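Local atomic coordinates of ankyrin repeat and SOCS box protein 11 (Homo sapiens, PDB entry 4UUC), a protein that serves as the substrate-recognition subunit of a cullin-5-RING E3 ubiquitin ligase, directing proteins such as BIK, DIRAS2 and RPN1 to ubiquitination and proteasomal degradation. Residues S40-C45 against L74-C79; A61-V66 against N87-F92; P105-V110 against H130-L135. All blocks are in the same frame, centred on the assembly; numbering follows the deposited sequence.

Contact 1. Residues S40-C45 against L74-C79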
loop_
_atom_site.group_PDB
_atom_site.type_symbol
_atom_site.label_atom_id
_atom_site.label_comp_id
_atom_site.label_asym_id
_atom_site.label_seq_id
_atom_site.Cartn_x
_atom_site.Cartn_y
_atom_site.Cartn_z
ATOM N N SER A 40 -17.943 9.827 -7.547
ATOM C CA SER A 40 -18.663 8.819 -6.774
ATOM C C SER A 40 -17.874 7.511 -6.716
ATOM O O SER A 40 -17.893 6.809 -5.701
ATOM C CB SER A 40 -20.046 8.580 -7.373
ATOM O OG SER A 40 -20.857 9.735 -7.223
ATOM N N LEU A 41 -17.166 7.189 -7.795
ATOM C CA LEU A 41 -16.338 5.983 -7.819
ATOM C C LEU A 41 -15.228 6.061 -6.774
ATOM O O LEU A 41 -14.948 5.075 -6.089
ATOM C CB LEU A 41 -15.736 5.757 -9.206
ATOM C CG LEU A 41 -14.844 4.515 -9.335
ATOM C CD1 LEU A 41 -15.625 3.242 -9.014
ATOM C CD2 LEU A 41 -14.231 4.430 -10.722
ATOM N N HIS A 42 -14.593 7.228 -6.656
ATOM C CA HIS A 42 -13.591 7.445 -5.611
ATOM C C HIS A 42 -14.170 7.099 -4.240
ATOM O O HIS A 42 -13.531 6.403 -3.450
ATOM C CB HIS A 42 -13.089 8.896 -5.601
ATOM C CG HIS A 42 -12.071 9.204 -6.655
ATOM N ND1 HIS A 42 -12.298 10.120 -7.660
ATOM C CD2 HIS A 42 -10.814 8.739 -6.849
ATOM C CE1 HIS A 42 -11.230 10.199 -8.433
ATOM N NE2 HIS A 42 -10.313 9.371 -7.963
ATOM N N GLU A 43 -15.387 7.570 -3.965
ATOM C CA GLU A 43 -15.992 7.366 -2.653
ATOM C C GLU A 43 -16.401 5.907 -2.422
ATOM O O GLU A 43 -16.216 5.384 -1.323
ATOM C CB GLU A 43 -17.194 8.298 -2.471
ATOM C CG GLU A 43 -16.812 9.767 -2.655
ATOM C CD GLU A 43 -17.432 10.721 -1.646
ATOM O OE1 GLU A 43 -17.714 10.309 -0.499
ATOM O OE2 GLU A 43 -17.629 11.905 -2.005
ATOM N N ALA A 44 -16.941 5.244 -3.442
ATOM C CA ALA A 44 -17.271 3.822 -3.314
ATOM C C ALA A 44 -16.019 3.002 -3.007
ATOM O O ALA A 44 -16.041 2.108 -2.168
ATOM C CB ALA A 44 -17.937 3.298 -4.579
ATOM N N CYS A 45 -14.922 3.302 -3.690
ATOM C CA CYS A 45 -13.707 2.517 -3.510
ATOM C C CYS A 45 -13.068 2.781 -2.145
ATOM O O CYS A 45 -12.508 1.876 -1.537
ATOM C CB CYS A 45 -12.718 2.810 -4.638
ATOM S SG CYS A 45 -13.241 2.112 -6.219
ATOM N N LEU A 74 -8.118 3.188 -7.455
ATOM C CA LEU A 74 -7.325 2.043 -7.011
ATOM C C LEU A 74 -6.609 2.344 -5.700
ATOM O O LEU A 74 -6.553 1.491 -4.810
ATOM C CB LEU A 74 -6.317 1.634 -8.086
ATOM C CG LEU A 74 -5.468 0.393 -7.792
ATOM C CD1 LEU A 74 -6.332 -0.846 -7.532
ATOM C CD2 LEU A 74 -4.516 0.136 -8.946
ATOM N N PHE A 75 -6.059 3.548 -5.571
ATOM C CA PHE A 75 -5.449 3.952 -4.312
ATOM C C PHE A 75 -6.479 3.880 -3.184
ATOM O O PHE A 75 -6.210 3.323 -2.123
ATOM C CB PHE A 75 -4.859 5.362 -4.413
ATOM C CG PHE A 75 -4.264 5.860 -3.126
ATOM C CD1 PHE A 75 -2.964 5.537 -2.774
ATOM C CD2 PHE A 75 -5.006 6.645 -2.265
ATOM C CE1 PHE A 75 -2.423 5.988 -1.584
ATOM C CE2 PHE A 75 -4.470 7.097 -1.079
ATOM C CZ PHE A 75 -3.178 6.773 -0.739
ATOM N N ASN A 76 -7.667 4.429 -3.423
ATOM C CA ASN A 76 -8.714 4.419 -2.410
ATOM C C ASN A 76 -9.113 2.993 -2.039
ATOM O O ASN A 76 -9.344 2.691 -0.868
ATOM C CB ASN A 76 -9.931 5.208 -2.896
ATOM C CG ASN A 76 -9.706 6.712 -2.841
ATOM O OD1 ASN A 76 -8.616 7.175 -2.502
ATOM N ND2 ASN A 76 -10.735 7.481 -3.179
ATOM N N ALA A 77 -9.163 2.112 -3.035
ATOM C CA ALA A 77 -9.504 0.713 -2.798
ATOM C C ALA A 77 -8.468 0.070 -1.885
ATOM O O ALA A 77 -8.796 -0.777 -1.054
ATOM C CB ALA A 77 -9.602 -0.043 -4.113
ATOM N N CYS A 78 -7.217 0.495 -2.031
ATOM C CA CYS A 78 -6.132 -0.026 -1.210
ATOM C C CYS A 78 -6.151 0.583 0.191
ATOM O O CYS A 78 -5.586 0.016 1.121
ATOM C CB CYS A 78 -4.784 0.225 -1.890
ATOM S SG CYS A 78 -4.504 -0.836 -3.334
ATOM N N CYS A 79 -6.811 1.728 0.350
ATOM C CA CYS A 79 -7.050 2.280 1.682
ATOM C C CYS A 79 -8.074 1.420 2.413
ATOM O O CYS A 79 -7.920 1.112 3.594
ATOM C CB CYS A 79 -7.553 3.723 1.614
ATOM S SG CYS A 79 -6.344 4.941 1.066
#
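N76 reaches across to H42 and gives a hydrogen from its amide to the backbone carbonyl, ND2 to H42 O at 3.0 Å. The bond is nearly straight at the hydrogen (163°), and the acceptor lies close to the N76 amide plane; seen from the carbonyl, however, the donor sits well above the C=O plane. The same ND2 comes near the edge of the H42 ring. One turn further on, C45 packs its CB against A77 CB at 4.3 Å, and its carbonyl O receives a CA-H...O contact from A77 CA at 3.5 Å. In this ankyrin repeat domain, the part of the protein present here, helices 40-46 and 73-80 are the first helices of consecutive repeats, ANK 2 and ANK 3, stacked side by side: the short segments run 21° from parallel with their axes 8.1 Å apart. N76 meets H42 with its CG anti to its own carbonyl carbon (chi1 -75°), which swings the amide toward the preceding repeat. The H42 ring is fixed at both nitrogens: ND1 is held by S39 N, and NE2 bonds G65 O and, weakly, A71 O. Farther out, helix 105-111 packs against L74, F75, C78 and C79.

Contact 2. Residues A61-V66 against N87-F92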
loop_
_atom_site.group_PDB
_atom_site.type_symbol
_atom_site.label_atom_id
_atom_site.label_comp_id
_atom_site.label_asym_id
_atom_site.label_seq_id
_atom_site.Cartn_x
_atom_site.Cartn_y
_atom_site.Cartn_z
ATOM N N ALA A 61 -18.061 5.251 -15.404
ATOM C CA ALA A 61 -17.195 5.936 -14.447
ATOM C C ALA A 61 -15.737 5.853 -14.907
ATOM O O ALA A 61 -15.333 4.865 -15.521
ATOM C CB ALA A 61 -17.355 5.338 -13.048
ATOM N N HIS A 62 -14.961 6.899 -14.622
ATOM C CA HIS A 62 -13.557 6.956 -15.026
ATOM C C HIS A 62 -12.675 6.171 -14.057
ATOM O O HIS A 62 -12.397 6.623 -12.947
ATOM C CB HIS A 62 -13.088 8.408 -15.107
ATOM C CG HIS A 62 -13.839 9.229 -16.109
ATOM N ND1 HIS A 62 -14.350 8.697 -17.273
ATOM C CD2 HIS A 62 -14.177 10.540 -16.115
ATOM C CE1 HIS A 62 -14.962 9.647 -17.957
ATOM N NE2 HIS A 62 -14.873 10.775 -17.275
ATOM N N VAL A 63 -12.227 5.000 -14.496
ATOM C CA VAL A 63 -11.499 4.071 -13.634
ATOM C C VAL A 63 -10.135 4.611 -13.184
ATOM O O VAL A 63 -9.600 4.176 -12.160
ATOM C CB VAL A 63 -11.301 2.713 -14.349
ATOM C CG1 VAL A 63 -10.256 2.824 -15.464
ATOM C CG2 VAL A 63 -10.925 1.623 -13.349
ATOM N N ASN A 64 -9.580 5.555 -13.943
ATOM C CA ASN A 64 -8.266 6.124 -13.638
ATOM C C ASN A 64 -8.329 7.610 -13.274
ATOM O O ASN A 64 -7.333 8.330 -13.381
ATOM C CB ASN A 64 -7.318 5.920 -14.828
ATOM C CG ASN A 64 -6.840 4.489 -14.957
ATOM O OD1 ASN A 64 -6.272 3.919 -14.019
ATOM N ND2 ASN A 64 -7.072 3.895 -16.122
ATOM N N GLY A 65 -9.496 8.060 -12.823
ATOM C CA GLY A 65 -9.691 9.448 -12.443
ATOM C C GLY A 65 -8.818 9.852 -11.269
ATOM O O GLY A 65 -8.631 9.078 -10.336
ATOM N N VAL A 66 -8.291 11.071 -11.315
ATOM C CA VAL A 66 -7.356 11.552 -10.301
ATOM C C VAL A 66 -7.925 12.748 -9.547
ATOM O O VAL A 66 -8.425 13.697 -10.155
ATOM C CB VAL A 66 -6.001 11.944 -10.937
ATOM C CG1 VAL A 66 -4.987 12.292 -9.869
ATOM C CG2 VAL A 66 -5.474 10.809 -11.805
ATOM N N ASN A 87 -9.823 -5.849 -7.612
ATOM C CA ASN A 87 -10.024 -6.708 -8.773
ATOM C C ASN A 87 -10.916 -6.071 -9.838
ATOM O O ASN A 87 -10.557 -6.066 -11.014
ATOM C CB ASN A 87 -10.618 -8.052 -8.347
ATOM C CG ASN A 87 -9.585 -8.980 -7.731
ATOM O OD1 ASN A 87 -8.394 -8.889 -8.029
ATOM N ND2 ASN A 87 -10.041 -9.884 -6.872
ATOM N N VAL A 88 -12.070 -5.534 -9.440
ATOM C CA VAL A 88 -13.007 -4.984 -10.423
ATOM C C VAL A 88 -12.406 -3.761 -11.125
ATOM O O VAL A 88 -12.597 -3.576 -12.328
ATOM C CB VAL A 88 -14.379 -4.614 -9.782
ATOM C CG1 VAL A 88 -14.260 -3.462 -8.798
ATOM C CG2 VAL A 88 -15.394 -4.274 -10.863
ATOM N N LEU A 89 -11.667 -2.940 -10.386
ATOM C CA LEU A 89 -10.982 -1.793 -10.981
ATOM C C LEU A 89 -9.968 -2.240 -12.036
ATOM O O LEU A 89 -9.894 -1.672 -13.127
ATOM C CB LEU A 89 -10.277 -0.972 -9.904
ATOM C CG LEU A 89 -11.174 -0.168 -8.962
ATOM C CD1 LEU A 89 -10.353 0.377 -7.807
ATOM C CD2 LEU A 89 -11.872 0.973 -9.704
ATOM N N LEU A 90 -9.180 -3.254 -11.701
ATOM C CA LEU A 90 -8.194 -3.790 -12.633
ATOM C C LEU A 90 -8.879 -4.412 -13.851
ATOM O O LEU A 90 -8.374 -4.315 -14.971
ATOM C CB LEU A 90 -7.302 -4.817 -11.933
ATOM C CG LEU A 90 -6.351 -4.227 -10.885
ATOM C CD1 LEU A 90 -5.737 -5.318 -10.029
ATOM C CD2 LEU A 90 -5.261 -3.389 -11.541
ATOM N N GLU A 91 -10.039 -5.028 -13.637
ATOM C CA GLU A 91 -10.808 -5.606 -14.736
ATOM C C GLU A 91 -11.246 -4.522 -15.712
ATOM O O GLU A 91 -11.271 -4.740 -16.923
ATOM C CB GLU A 91 -12.030 -6.363 -14.207
ATOM C CG GLU A 91 -11.706 -7.691 -13.541
ATOM C CD GLU A 91 -12.881 -8.252 -12.754
ATOM O OE1 GLU A 91 -14.018 -7.761 -12.942
ATOM O OE2 GLU A 91 -12.666 -9.180 -11.944
ATOM N N PHE A 92 -11.577 -3.348 -15.180
ATOM C CA PHE A 92 -12.047 -2.233 -15.999
ATOM C C PHE A 92 -10.906 -1.320 -16.458
ATOM O O PHE A 92 -11.138 -0.203 -16.925
ATOM C CB PHE A 92 -13.099 -1.426 -15.232
ATOM C CG PHE A 92 -14.482 -2.007 -15.322
ATOM C CD1 PHE A 92 -14.872 -3.043 -14.493
ATOM C CD2 PHE A 92 -15.386 -1.526 -16.258
ATOM C CE1 PHE A 92 -16.138 -3.581 -14.584
ATOM C CE2 PHE A 92 -16.654 -2.060 -16.352
ATOM C CZ PHE A 92 -17.030 -3.087 -15.516
#
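V63 meets L89 and F92 through both of its methyls, and its torsion decides which one goes where. With chi1 at 73°, CG1 is wedged between the backbone N and the carbonyl carbon, while CG2 stands opposite the N. V63 CG2 thereby lands on the last turn of helix 83-91, 3.8 Å from L89 CD2, and V63 CG1 is directed to the F92 carbonyl, with F92 O 3.5 Å away. L89 turns its CG away from its own carbonyl carbon (chi1 -71°), which brings the end of its side chain nearer to V63 than its CB direction alone would suggest; the V63 and L89 side chains run alongside one another, pointing opposite ways. F92, the first residue beyond the helix, adds its CB to the same patch, 4.2 Å from V63 CG2, but the ring beyond CB turns off elsewhere. V63 itself sits in a type I beta turn from H62 to G65, closed by G65 N to H62 O at 3.2 Å. This turn belongs to the loop that leaves helix 50-58 in the second ankyrin repeat (ANK 2), so a loop of one repeat lies against the second helix of the next, ANK 3. L57 of helix 50-58 touches both V63 and F92. One methyl pair, V63 CG2 with L89 CD2, and the F92 CB make the apolar part, while the V63 methyls also lie against the L89 and F92 carbonyl oxygens; van der Waals contact joins the two segments, and directional bonds come from the N64 amide to the G93 and K95 backbone, just past the helix.

Contact 3. Residues P105-V110 against H130-L135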
loop_
_atom_site.group_PDB
_atom_site.type_symbol
_atom_site.label_atom_id
_atom_site.label_comp_id
_atom_site.label_asym_id
_atom_site.label_seq_id
_atom_site.Cartn_x
_atom_site.Cartn_y
_atom_site.Cartn_z
ATOM N N PRO A 105 -0.714 2.919 -4.928
ATOM C CA PRO A 105 -1.627 1.972 -4.277
ATOM C C PRO A 105 -0.932 0.905 -3.434
ATOM O O PRO A 105 -1.382 0.652 -2.312
ATOM C CB PRO A 105 -2.362 1.329 -5.459
ATOM C CG PRO A 105 -2.300 2.356 -6.540
ATOM C CD PRO A 105 -0.959 3.000 -6.380
ATOM N N ILE A 106 0.129 0.284 -3.943
ATOM C CA ILE A 106 0.729 -0.834 -3.218
ATOM C C ILE A 106 1.350 -0.378 -1.891
ATOM O O ILE A 106 1.272 -1.098 -0.896
ATOM C CB ILE A 106 1.790 -1.584 -4.070
ATOM C CG1 ILE A 106 2.108 -2.939 -3.427
ATOM C CG2 ILE A 106 3.053 -0.744 -4.267
ATOM C CD1 ILE A 106 3.053 -3.808 -4.237
ATOM N N HIS A 107 1.930 0.820 -1.856
ATOM C CA HIS A 107 2.560 1.302 -0.628
ATOM C C HIS A 107 1.529 1.580 0.463
ATOM O O HIS A 107 1.786 1.331 1.642
ATOM C CB HIS A 107 3.397 2.551 -0.908
ATOM C CG HIS A 107 4.605 2.279 -1.747
ATOM N ND1 HIS A 107 4.534 2.102 -3.113
ATOM C CD2 HIS A 107 5.908 2.117 -1.413
ATOM C CE1 HIS A 107 5.744 1.857 -3.584
ATOM N NE2 HIS A 107 6.595 1.863 -2.574
ATOM N N GLU A 108 0.356 2.070 0.076
ATOM C CA GLU A 108 -0.717 2.288 1.042
ATOM C C GLU A 108 -1.284 0.954 1.522
ATOM O O GLU A 108 -1.559 0.781 2.714
ATOM C CB GLU A 108 -1.828 3.146 0.439
ATOM C CG GLU A 108 -2.907 3.554 1.437
ATOM C CD GLU A 108 -2.392 4.476 2.532
ATOM O OE1 GLU A 108 -1.364 5.153 2.317
ATOM O OE2 GLU A 108 -3.023 4.524 3.611
ATOM N N ALA A 109 -1.458 0.011 0.600
ATOM C CA ALA A 109 -1.950 -1.317 0.970
ATOM C C ALA A 109 -1.036 -1.957 2.011
ATOM O O ALA A 109 -1.510 -2.484 3.024
ATOM C CB ALA A 109 -2.062 -2.211 -0.252
ATOM N N VAL A 110 0.270 -1.909 1.762
ATOM C CA VAL A 110 1.240 -2.508 2.677
ATOM C C VAL A 110 1.221 -1.790 4.022
ATOM O O VAL A 110 1.189 -2.437 5.065
ATOM C CB VAL A 110 2.668 -2.479 2.096
ATOM C CG1 VAL A 110 3.692 -2.935 3.137
ATOM C CG2 VAL A 110 2.746 -3.361 0.861
ATOM N N HIS A 130 9.540 -1.299 -6.121
ATOM C CA HIS A 130 9.232 0.081 -6.483
ATOM C C HIS A 130 9.515 1.039 -5.331
ATOM O O HIS A 130 8.771 1.068 -4.352
ATOM C CB HIS A 130 7.768 0.214 -6.910
ATOM C CG HIS A 130 7.394 1.594 -7.355
ATOM N ND1 HIS A 130 6.092 2.051 -7.355
ATOM C CD2 HIS A 130 8.151 2.618 -7.818
ATOM C CE1 HIS A 130 6.064 3.295 -7.799
ATOM N NE2 HIS A 130 7.300 3.663 -8.087
ATOM N N GLU A 131 10.582 1.829 -5.448
ATOM C CA GLU A 131 10.907 2.800 -4.405
ATOM C C GLU A 131 10.278 4.153 -4.699
ATOM O O GLU A 131 10.754 4.890 -5.558
ATOM C CB GLU A 131 12.420 2.973 -4.241
ATOM C CG GLU A 131 12.774 3.957 -3.110
ATOM C CD GLU A 131 14.268 4.125 -2.873
ATOM O OE1 GLU A 131 15.069 3.390 -3.487
ATOM O OE2 GLU A 131 14.636 5.001 -2.063
ATOM N N VAL A 132 9.213 4.478 -3.976
ATOM C CA VAL A 132 8.635 5.815 -4.032
ATOM C C VAL A 132 9.534 6.749 -3.227
ATOM O O VAL A 132 9.866 6.448 -2.080
ATOM C CB VAL A 132 7.192 5.837 -3.484
ATOM C CG1 VAL A 132 6.693 7.269 -3.315
ATOM C CG2 VAL A 132 6.277 5.068 -4.415
ATOM N N PRO A 133 9.955 7.874 -3.827
ATOM C CA PRO A 133 10.849 8.781 -3.096
ATOM C C PRO A 133 10.328 9.143 -1.709
ATOM O O PRO A 133 9.160 9.503 -1.561
ATOM C CB PRO A 133 10.908 10.017 -4.002
ATOM C CG PRO A 133 10.690 9.475 -5.372
ATOM C CD PRO A 133 9.698 8.351 -5.200
ATOM N N GLN A 134 11.196 8.990 -0.712
ATOM C CA GLN A 134 10.915 9.317 0.688
ATOM C C GLN A 134 9.949 8.349 1.396
ATOM O O GLN A 134 9.840 8.385 2.622
ATOM C CB GLN A 134 10.389 10.752 0.795
ATOM C CG GLN A 134 11.305 11.775 0.133
ATOM C CD GLN A 134 12.732 11.686 0.651
ATOM O OE1 GLN A 134 12.963 11.684 1.859
ATOM N NE2 GLN A 134 13.692 11.586 -0.261
ATOM N N LEU A 135 9.275 7.481 0.644
ATOM C CA LEU A 135 8.432 6.435 1.233
ATOM C C LEU A 135 9.174 5.111 1.319
ATOM O O LEU A 135 9.011 4.347 2.271
ATOM C CB LEU A 135 7.156 6.230 0.414
ATOM C CG LEU A 135 5.868 6.916 0.864
ATOM C CD1 LEU A 135 4.735 6.513 -0.072
ATOM C CD2 LEU A 135 5.511 6.580 2.305
#
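The H107 ring has the CG2 methyl of V132 over one face and the carbonyl oxygen of H130 at its edge, in the ring plane. H107 lies on the first helix, 105-111, of the fourth ankyrin repeat (ANK 4), and the chain it meets is the long loop that runs from helix 115-123 into ANK 5, so the contact ties the helix to the loop joining the two repeats. The methyl makes a CH-pi contact, 3.7 Å from the H107 ring centroid and displaced toward the rim, with V132 CG2 closest to H107 CE1 at 3.4 Å. The H130 ring stands at a steep angle to this arrangement, its plane 77° from that of H107; the pair is an offset edge-to-face stack, the edge of H107 turned toward the face of H130, with centroids 5.5 Å apart. V132 CG2 also lies over a face of H130, toward its rim. H107 CG is anti to its carbonyl carbon (chi1 -68°), which carries the imidazole out from the helix toward this loop. There ND1 is held by the hydroxyl of S104, just ahead of the helix, while NE2 makes weak hydrogen bonds to H130 O and to G136 O. With a partner at each nitrogen, rotation of the ring is restricted. At the more exposed end, L135 lays CD1 4.3 Å from H107 CB, and the L135 amide closes back on the loop by bonding to V132 O. The weak bond from H107 NE2 to H130 O spans 2.9 Å but is bent, 129° at the hydrogen.

Contact 1 is the buried one, joining the first helices of two successive repeats through a side-chain amide bond and close backbone packing. Contacts 2 and 3 are partly buried and each sets a loop against a helix, the former by van der Waals contact of a valine, the latter by a histidine with polar, aromatic and CH-pi partners. H42 and H107 occupy comparable places on first helices, each with NE2 on loop carbonyls and ND1 on a serine just before its helix, S39 N and S104 OG. Contacts 1 and 2 touch, L89 packing on C45 and L74. Contact 3 meets contact 1 through P105 and E108 on helix 73-80; contacts 2 and 3 do not touch.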